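Local coordinates for Alr4995 protein (Nostoc sp., PDB 6LRF) that works as a bifunctional enzyme, an arginine dihydrolase that is also an ornithine cyclodeaminase, joining a GME-family domain to a Rossmann-fold region, at residues Y45-E50 with L248-T253; G298-A303 with A331-S336; L317-G322 with S327-E332. One frame throughout, in Å; residues are numbered along the deposited sequence.

Interaction 1 (Y45-E50 with L248-T253)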
loop_
_atom_site.group_PDB
_atom_site.type_symbol
_atom_site.label_atom_id
_atom_site.label_comp_id
_atom_site.label_asym_id
_atom_site.label_seq_id
_atom_site.Cartn_x
_atom_site.Cartn_y
_atom_site.Cartn_z
ATOM N N TYR B 45 -18.992 18.541 -52.263
ATOM C CA TYR B 45 -19.948 19.269 -53.071
ATOM C C TYR B 45 -20.224 18.550 -54.391
ATOM O O TYR B 45 -21.382 18.278 -54.734
ATOM C CB TYR B 45 -19.417 20.680 -53.312
ATOM C CG TYR B 45 -20.333 21.566 -54.111
ATOM C CD1 TYR B 45 -21.654 21.757 -53.728
ATOM C CD2 TYR B 45 -19.873 22.228 -55.243
ATOM C CE1 TYR B 45 -22.492 22.575 -54.454
ATOM C CE2 TYR B 45 -20.705 23.045 -55.976
ATOM C CZ TYR B 45 -22.013 23.218 -55.581
ATOM O OH TYR B 45 -22.842 24.039 -56.315
ATOM N N GLN B 46 -19.157 18.217 -55.113
ATOM C CA GLN B 46 -19.288 17.560 -56.413
ATOM C C GLN B 46 -19.971 16.195 -56.295
ATOM O O GLN B 46 -20.878 15.886 -57.070
ATOM C CB GLN B 46 -17.916 17.400 -57.090
ATOM C CG GLN B 46 -17.218 18.707 -57.498
ATOM C CD GLN B 46 -18.030 19.555 -58.460
ATOM O OE1 GLN B 46 -18.751 19.032 -59.315
ATOM N NE2 GLN B 46 -17.893 20.878 -58.345
ATOM N N ILE B 47 -19.538 15.388 -55.322
ATOM C CA ILE B 47 -20.121 14.062 -55.115
ATOM C C ILE B 47 -21.607 14.152 -54.784
ATOM O O ILE B 47 -22.430 13.417 -55.345
ATOM C CB ILE B 47 -19.414 13.293 -53.988
ATOM C CG1 ILE B 47 -17.981 12.943 -54.390
ATOM C CG2 ILE B 47 -20.169 12.020 -53.675
ATOM C CD1 ILE B 47 -17.145 12.395 -53.247
ATOM N N LEU B 48 -21.946 15.065 -53.879
ATOM C CA LEU B 48 -23.320 15.202 -53.420
ATOM C C LEU B 48 -24.220 15.723 -54.533
ATOM O O LEU B 48 -25.359 15.270 -54.682
ATOM C CB LEU B 48 -23.393 16.124 -52.192
ATOM C CG LEU B 48 -24.704 16.099 -51.398
ATOM C CD1 LEU B 48 -25.078 14.676 -51.026
ATOM C CD2 LEU B 48 -24.603 16.960 -50.148
ATOM N N LYS B 49 -23.699 16.672 -55.314
ATOM C CA LYS B 49 -24.425 17.262 -56.442
ATOM C C LYS B 49 -24.823 16.211 -57.482
ATOM O O LYS B 49 -25.748 16.422 -58.271
ATOM C CB LYS B 49 -23.579 18.357 -57.102
ATOM C CG LYS B 49 -24.104 19.762 -56.875
ATOM C CD LYS B 49 -25.580 19.852 -57.298
ATOM C CE LYS B 49 -26.195 21.242 -57.056
ATOM N NZ LYS B 49 -27.643 21.331 -57.466
ATOM N N GLU B 50 -24.122 15.076 -57.457
ATOM C CA GLU B 50 -24.374 13.964 -58.369
ATOM C C GLU B 50 -25.492 13.035 -57.883
ATOM O O GLU B 50 -25.962 12.181 -58.634
ATOM C CB GLU B 50 -23.087 13.152 -58.587
ATOM C CG GLU B 50 -21.978 13.900 -59.350
ATOM C CD GLU B 50 -20.697 13.070 -59.540
ATOM O OE1 GLU B 50 -20.105 12.622 -58.533
ATOM O OE2 GLU B 50 -20.268 12.876 -60.698
ATOM N N LEU B 248 -19.044 5.806 -50.217
ATOM C CA LEU B 248 -18.202 6.791 -50.894
ATOM C C LEU B 248 -17.345 7.536 -49.877
ATOM O O LEU B 248 -17.865 8.109 -48.918
ATOM C CB LEU B 248 -19.058 7.793 -51.677
ATOM C CG LEU B 248 -19.539 7.502 -53.103
ATOM C CD1 LEU B 248 -20.011 6.076 -53.274
ATOM C CD2 LEU B 248 -20.648 8.461 -53.485
ATOM N N GLU B 249 -16.035 7.530 -50.071
ATOM C CA GLU B 249 -15.156 8.316 -49.216
ATOM C C GLU B 249 -14.741 9.590 -49.940
ATOM O O GLU B 249 -14.921 9.711 -51.150
ATOM C CB GLU B 249 -13.927 7.502 -48.798
ATOM C CG GLU B 249 -14.262 6.261 -47.983
ATOM C CD GLU B 249 -13.069 5.333 -47.791
ATOM O OE1 GLU B 249 -12.585 4.765 -48.795
ATOM O OE2 GLU B 249 -12.619 5.165 -46.634
ATOM N N THR B 250 -14.214 10.546 -49.181
ATOM C CA THR B 250 -13.638 11.777 -49.721
ATOM C C THR B 250 -12.919 12.478 -48.575
ATOM O O THR B 250 -13.508 12.710 -47.514
ATOM C CB THR B 250 -14.703 12.730 -50.374
ATOM O OG1 THR B 250 -14.094 13.985 -50.720
ATOM C CG2 THR B 250 -15.897 12.981 -49.438
ATOM N N PRO B 251 -11.632 12.798 -48.771
ATOM C CA PRO B 251 -10.856 13.406 -47.688
ATOM C C PRO B 251 -11.450 14.741 -47.253
ATOM O O PRO B 251 -11.785 15.566 -48.112
ATOM C CB PRO B 251 -9.464 13.590 -48.309
ATOM C CG PRO B 251 -9.704 13.657 -49.766
ATOM C CD PRO B 251 -10.871 12.736 -50.030
ATOM N N LEU B 252 -11.593 14.923 -45.938
ATOM C CA LEU B 252 -12.126 16.152 -45.348
ATOM C C LEU B 252 -11.307 16.530 -44.124
ATOM O O LEU B 252 -11.824 17.128 -43.180
ATOM C CB LEU B 252 -13.600 15.983 -44.958
ATOM C CG LEU B 252 -14.626 15.817 -46.079
ATOM C CD1 LEU B 252 -15.889 15.153 -45.550
ATOM C CD2 LEU B 252 -14.957 17.164 -46.716
ATOM N N THR B 253 -10.025 16.176 -44.150
ATOM C CA THR B 253 -9.139 16.367 -42.997
ATOM C C THR B 253 -8.999 17.829 -42.573
ATOM O O THR B 253 -8.770 18.117 -41.400
ATOM C CB THR B 253 -7.721 15.798 -43.276
ATOM O OG1 THR B 253 -7.134 16.475 -44.399
ATOM C CG2 THR B 253 -7.785 14.289 -43.555
#
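I47, on helix 34-49, reaches across to L248 and T250, where strand 246-249 runs out into a loop. The two branches of this one side chain divide the work. The short branch, CG2, meets L248: I47 CG2 lies 3.6 Å from L248 CD2, methyl against methyl. The long branch goes to the threonine, with I47 CD1 3.8 Å from T250 CB and slightly farther from the methyl CG2 of the same residue. In between, I47 CD1 passes 4.1 Å from the backbone oxygen O of E249.

The torsions explain this split. CG2 of I47 stands anti to its own backbone N, while CG1 sits beside that N (chi1 -67°) and CD1 continues the chain in an extended line (chi2 170°), so the branches spread along the strand instead of bunching at one point. On the other side, L248 turns CD2 to the helix, and T250 has OG1 anti to the backbone N (chi1 172°), with CB and the methyl meeting I47. The I47 side chain runs antiparallel to those of L248 and T250, so they meet along their flanks and not end-on.

E249, between them, starts off away from the helix, and its carboxylate accepts a hydrogen bond from the backbone N of A232. I228 of the neighbouring strand 226-229 touches I47 and T250 alike and continues the apolar patch.

The side-chain-to-side-chain contacts are all carbon on carbon, with the E249 oxygen merely a van der Waals neighbour, so dispersion and burial of apolar surface join helix and strand end, without directional bonds to fix their register.

Interaction 2 (G298-A303 with A331-S336)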
loop_
_atom_site.group_PDB
_atom_site.type_symbol
_atom_site.label_atom_id
_atom_site.label_comp_id
_atom_site.label_asym_id
_atom_site.label_seq_id
_atom_site.Cartn_x
_atom_site.Cartn_y
_atom_site.Cartn_z
ATOM N N GLY B 298 -22.073 24.385 1.130
ATOM C CA GLY B 298 -21.962 23.787 -0.187
ATOM C C GLY B 298 -23.110 22.827 -0.481
ATOM O O GLY B 298 -23.048 22.030 -1.423
ATOM N N LEU B 299 -24.160 22.905 0.334
ATOM C CA LEU B 299 -25.350 22.087 0.142
ATOM C C LEU B 299 -25.951 22.334 -1.249
ATOM O O LEU B 299 -26.231 21.388 -1.984
ATOM C CB LEU B 299 -26.379 22.386 1.238
ATOM C CG LEU B 299 -27.594 21.467 1.352
ATOM C CD1 LEU B 299 -27.149 20.018 1.446
ATOM C CD2 LEU B 299 -28.412 21.853 2.576
ATOM N N ILE B 300 -26.123 23.607 -1.606
ATOM C CA ILE B 300 -26.679 23.962 -2.905
ATOM C C ILE B 300 -25.816 23.358 -4.007
ATOM O O ILE B 300 -26.323 22.848 -5.004
ATOM C CB ILE B 300 -26.802 25.509 -3.086
ATOM C CG1 ILE B 300 -27.422 25.850 -4.438
ATOM C CG2 ILE B 300 -25.453 26.209 -2.943
ATOM C CD1 ILE B 300 -28.851 25.432 -4.551
ATOM N N ASN B 301 -24.509 23.360 -3.778
ATOM C CA ASN B 301 -23.539 22.983 -4.793
ATOM C C ASN B 301 -23.534 21.459 -4.973
ATOM O O ASN B 301 -23.437 20.952 -6.095
ATOM C CB ASN B 301 -22.153 23.553 -4.408
ATOM C CG ASN B 301 -21.003 22.828 -5.074
ATOM O OD1 ASN B 301 -20.971 22.677 -6.303
ATOM N ND2 ASN B 301 -20.032 22.385 -4.265
ATOM N N ARG B 302 -23.692 20.725 -3.878
ATOM C CA ARG B 302 -23.806 19.275 -3.964
ATOM C C ARG B 302 -25.096 18.841 -4.666
ATOM O O ARG B 302 -25.095 17.875 -5.421
ATOM C CB ARG B 302 -23.736 18.649 -2.572
ATOM C CG ARG B 302 -22.318 18.458 -2.051
ATOM C CD ARG B 302 -22.319 17.992 -0.592
ATOM N NE ARG B 302 -22.792 19.044 0.308
ATOM C CZ ARG B 302 -22.854 18.937 1.633
ATOM N NH1 ARG B 302 -23.296 19.957 2.361
ATOM N NH2 ARG B 302 -22.475 17.813 2.233
ATOM N N ALA B 303 -26.184 19.562 -4.414
ATOM C CA ALA B 303 -27.458 19.281 -5.071
ATOM C C ALA B 303 -27.348 19.457 -6.586
ATOM O O ALA B 303 -27.772 18.593 -7.357
ATOM C CB ALA B 303 -28.535 20.171 -4.522
ATOM N N ALA B 331 -33.354 28.554 -1.609
ATOM C CA ALA B 331 -33.285 28.616 -3.062
ATOM C C ALA B 331 -34.389 27.761 -3.702
ATOM O O ALA B 331 -34.791 26.730 -3.162
ATOM C CB ALA B 331 -31.909 28.179 -3.545
ATOM N N GLU B 332 -34.903 28.212 -4.841
ATOM C CA GLU B 332 -35.852 27.412 -5.600
ATOM C C GLU B 332 -35.192 27.057 -6.911
ATOM O O GLU B 332 -34.606 27.907 -7.583
ATOM C CB GLU B 332 -37.175 28.147 -5.796
ATOM C CG GLU B 332 -38.100 27.963 -4.586
ATOM C CD GLU B 332 -39.269 28.942 -4.537
ATOM O OE1 GLU B 332 -39.588 29.563 -5.578
ATOM O OE2 GLU B 332 -39.870 29.085 -3.444
ATOM N N VAL B 333 -35.240 25.776 -7.239
ATOM C CA VAL B 333 -34.485 25.245 -8.366
ATOM C C VAL B 333 -35.418 24.426 -9.259
ATOM O O VAL B 333 -36.138 23.558 -8.775
ATOM C CB VAL B 333 -33.302 24.362 -7.881
ATOM C CG1 VAL B 333 -32.548 23.760 -9.051
ATOM C CG2 VAL B 333 -32.337 25.181 -7.000
ATOM N N LYS B 334 -35.430 24.717 -10.553
ATOM C CA LYS B 334 -36.186 23.885 -11.480
ATOM C C LYS B 334 -35.268 22.760 -11.943
ATOM O O LYS B 334 -34.199 23.008 -12.481
ATOM C CB LYS B 334 -36.709 24.702 -12.665
ATOM C CG LYS B 334 -37.713 23.958 -13.549
ATOM C CD LYS B 334 -38.240 24.848 -14.675
ATOM C CE LYS B 334 -37.147 25.216 -15.682
ATOM N NZ LYS B 334 -36.744 24.042 -16.498
ATOM N N VAL B 335 -35.684 21.526 -11.701
ATOM C CA VAL B 335 -34.915 20.355 -12.101
ATOM C C VAL B 335 -35.552 19.744 -13.341
ATOM O O VAL B 335 -36.767 19.584 -13.378
ATOM C CB VAL B 335 -34.877 19.290 -10.987
ATOM C CG1 VAL B 335 -33.954 18.148 -11.379
ATOM C CG2 VAL B 335 -34.452 19.908 -9.659
ATOM N N SER B 336 -34.749 19.416 -14.349
ATOM C CA SER B 336 -35.264 18.690 -15.512
ATOM C C SER B 336 -34.546 17.367 -15.672
ATOM O O SER B 336 -33.358 17.246 -15.349
ATOM C CB SER B 336 -35.108 19.511 -16.804
ATOM O OG SER B 336 -35.785 20.752 -16.709
#
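Apolar contact accounts for everything that passes between I300, near the start of helix 299-310, and A331 and V333 on strand 329-337. A single methyl does the touching. I300 CD1 lies 4.2 Å from A331 CB and 4.3 Å from V333 CG2, and so rests against two residues that alternate along the strand and point to the same side of the sheet. With CG1 anti to the backbone N (chi1 -178°), the long branch of I300 is carried out from the helix toward the strand. These are loose van der Waals distances, and the backbones stay well apart: the nearest CA atoms, those of I300 and A331, are 8.1 Å from each other. All three residues are buried. Part of the cover comes from the second subunit, whose L295 packs on I300.

Hydrogen bonds lie within 298-303, while the strand bonds to its neighbours in the sheet. At the helix start, G298 is the N-cap residue and, with its positive phi of 70°, also ends the preceding helix 294-297. Its O takes the first helical bond from R302 N at 2.9 Å. The R302 side chain folds back so that G298 O lies at the edge of its guanidinium, in plane, where R302 NE gives G298 O a weak bond of 3.5 Å. On the strand, A331 and V333 pair through their backbones with I290 and I288 of strand 280-292.

Charged groups belong to the other face of the strand. E332 starts away from the helix and forms a salt bridge with R289, while K334 reaches D143.

An apolar helix residue resting on two alternate strand residues marks a helix layered on one face of a mixed sheet, in a split beta-alpha-beta unit; here it lies in the LOR/SDH conserved region, at a subunit interface.

Interaction 3 (L317-G322 with S327-E332)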
loop_
_atom_site.group_PDB
_atom_site.type_symbol
_atom_site.label_atom_id
_atom_site.label_comp_id
_atom_site.label_asym_id
_atom_site.label_seq_id
_atom_site.Cartn_x
_atom_site.Cartn_y
_atom_site.Cartn_z
ATOM N N LEU B 317 -34.086 29.295 -9.894
ATOM C CA LEU B 317 -35.095 30.308 -10.173
ATOM C C LEU B 317 -34.972 31.527 -9.266
ATOM O O LEU B 317 -35.344 32.641 -9.653
ATOM C CB LEU B 317 -36.482 29.702 -10.043
ATOM C CG LEU B 317 -36.628 28.545 -11.030
ATOM C CD1 LEU B 317 -38.017 27.952 -10.957
ATOM C CD2 LEU B 317 -36.295 29.033 -12.443
ATOM N N ASN B 318 -34.456 31.317 -8.058
ATOM C CA ASN B 318 -34.289 32.416 -7.120
ATOM C C ASN B 318 -33.453 32.021 -5.915
ATOM O O ASN B 318 -33.302 30.843 -5.598
ATOM C CB ASN B 318 -35.650 32.935 -6.648
ATOM C CG ASN B 318 -36.511 31.846 -6.056
ATOM O OD1 ASN B 318 -36.303 31.431 -4.916
ATOM N ND2 ASN B 318 -37.487 31.368 -6.831
ATOM N N PHE B 319 -32.925 33.025 -5.235
ATOM C CA PHE B 319 -32.099 32.814 -4.058
ATOM C C PHE B 319 -32.418 33.903 -3.048
ATOM O O PHE B 319 -32.283 35.092 -3.353
ATOM C CB PHE B 319 -30.619 32.841 -4.432
ATOM C CG PHE B 319 -29.708 32.362 -3.353
ATOM C CD1 PHE B 319 -29.277 31.047 -3.330
ATOM C CD2 PHE B 319 -29.268 33.230 -2.363
ATOM C CE1 PHE B 319 -28.430 30.593 -2.334
ATOM C CE2 PHE B 319 -28.422 32.779 -1.353
ATOM C CZ PHE B 319 -28.005 31.459 -1.344
ATOM N N ASN B 320 -32.867 33.501 -1.862
ATOM C CA ASN B 320 -33.061 34.441 -0.765
ATOM C C ASN B 320 -31.926 34.296 0.249
ATOM O O ASN B 320 -31.804 33.267 0.913
ATOM C CB ASN B 320 -34.423 34.219 -0.101
ATOM C CG ASN B 320 -35.586 34.591 -1.018
ATOM O OD1 ASN B 320 -35.416 34.755 -2.233
ATOM N ND2 ASN B 320 -36.777 34.723 -0.440
ATOM N N LEU B 321 -31.089 35.325 0.326
ATOM C CA LEU B 321 -29.905 35.328 1.179
ATOM C C LEU B 321 -30.215 35.658 2.633
ATOM O O LEU B 321 -30.786 36.703 2.919
ATOM C CB LEU B 321 -28.884 36.346 0.665
ATOM C CG LEU B 321 -27.603 36.424 1.504
ATOM C CD1 LEU B 321 -26.799 35.119 1.393
ATOM C CD2 LEU B 321 -26.753 37.641 1.115
ATOM N N GLY B 322 -29.799 34.791 3.547
ATOM C CA GLY B 322 -29.857 35.120 4.966
ATOM C C GLY B 322 -29.110 36.406 5.317
ATOM O O GLY B 322 -28.062 36.699 4.752
ATOM N N SER B 327 -28.088 33.066 9.710
ATOM C CA SER B 327 -29.433 33.073 9.127
ATOM C C SER B 327 -29.551 31.972 8.077
ATOM O O SER B 327 -28.561 31.572 7.461
ATOM C CB SER B 327 -29.766 34.423 8.478
ATOM O OG SER B 327 -29.574 35.496 9.381
ATOM N N THR B 328 -30.763 31.477 7.862
ATOM C CA THR B 328 -30.945 30.476 6.830
ATOM C C THR B 328 -31.137 31.191 5.491
ATOM O O THR B 328 -31.577 32.341 5.434
ATOM C CB THR B 328 -32.127 29.548 7.147
ATOM O OG1 THR B 328 -33.223 30.337 7.597
ATOM C CG2 THR B 328 -31.750 28.591 8.267
ATOM N N SER B 329 -30.725 30.526 4.426
ATOM C CA SER B 329 -30.974 30.993 3.072
ATOM C C SER B 329 -31.916 29.995 2.419
ATOM O O SER B 329 -32.090 28.881 2.927
ATOM C CB SER B 329 -29.668 31.125 2.282
ATOM O OG SER B 329 -28.936 32.255 2.718
ATOM N N ALA B 330 -32.548 30.397 1.320
ATOM C CA ALA B 330 -33.467 29.506 0.610
ATOM C C ALA B 330 -33.284 29.662 -0.885
ATOM O O ALA B 330 -33.089 30.767 -1.380
ATOM C CB ALA B 330 -34.914 29.793 0.997
ATOM N N ALA B 331 -33.354 28.554 -1.609
ATOM C CA ALA B 331 -33.285 28.616 -3.062
ATOM C C ALA B 331 -34.389 27.761 -3.702
ATOM O O ALA B 331 -34.791 26.730 -3.162
ATOM C CB ALA B 331 -31.909 28.179 -3.545
ATOM N N GLU B 332 -34.903 28.212 -4.841
ATOM C CA GLU B 332 -35.852 27.412 -5.600
ATOM C C GLU B 332 -35.192 27.057 -6.911
ATOM O O GLU B 332 -34.606 27.907 -7.583
ATOM C CB GLU B 332 -37.175 28.147 -5.796
ATOM C CG GLU B 332 -38.100 27.963 -4.586
ATOM C CD GLU B 332 -39.269 28.942 -4.537
ATOM O OE1 GLU B 332 -39.588 29.563 -5.578
ATOM O OE2 GLU B 332 -39.870 29.085 -3.444
#
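A beta hairpin, strand 313-320 turning back into strand 329-337, carries this contact; the F319-A331 pair is the middle one of three bridges here, near the turn end. The strand axes run antiparallel at 4.7 Å. N320 and A330 form a hydrogen-bonded pair, N320 N giving A330 O a straight bond of 2.8 Å. F319 and A331 make the non-hydrogen-bonded pair, and N318 and E332 the next hydrogen-bonded one. There the register slips: L317 N bonds E332 O at 2.7 Å and N318 N reaches the same oxygen weakly, so two residues face one, a classic beta bulge.

On the N318 face the side chains bond as well. N318 ND2 donates to E332 OE1 at 3.0 Å, the oxygen lying near the amide plane but being met from above its carboxylate plane; the two planes stand 78° apart. A chi1 of 55°, with CG between backbone N and carbonyl carbon, swings the amide across the E332 side chain. R289 takes OE2, so each carboxylate oxygen has its own partner.

On the opposite face the F319 ring meets A331 CB through CD1 at 3.9 Å and S329 CB through CZ, while A330 O stands over one face, offset toward the rim. F319 of the second subunit meets this ring with planes about 50° apart.

Toward the turn, S329 OG replaces a backbone acceptor: G322 N points almost straight at it, 2.8 Å away. G322 CA packs on S327 CB and close to T328 O.

The whole is an antiparallel hairpin with a classic bulge, forming one edge of a mixed sheet within its chain and meeting another subunit.

In the fold
Interactions 2 and 3 are neighbours, their centres about 11 Å apart, and share A331 and E332. Interaction 2 packs on the A331/V333 face of strand 329-337, the face that also carries F319, while interaction 3 pairs the strand edge to edge with 313-320. Interaction 2 is the buried one, helix against sheet and purely apolar. Interaction 3 is partly exposed and lies in the sheet itself, so backbone hydrogen bonds dominate. Both touch the second subunit. Interaction 1 belongs to the dimethylarginine dimethylhydrolase-like region, about 48 Å from interaction 2 between centres. Like interaction 2 it joins a helix to a strand by aliphatic side chains, but it is only partly buried and no other subunit reaches it.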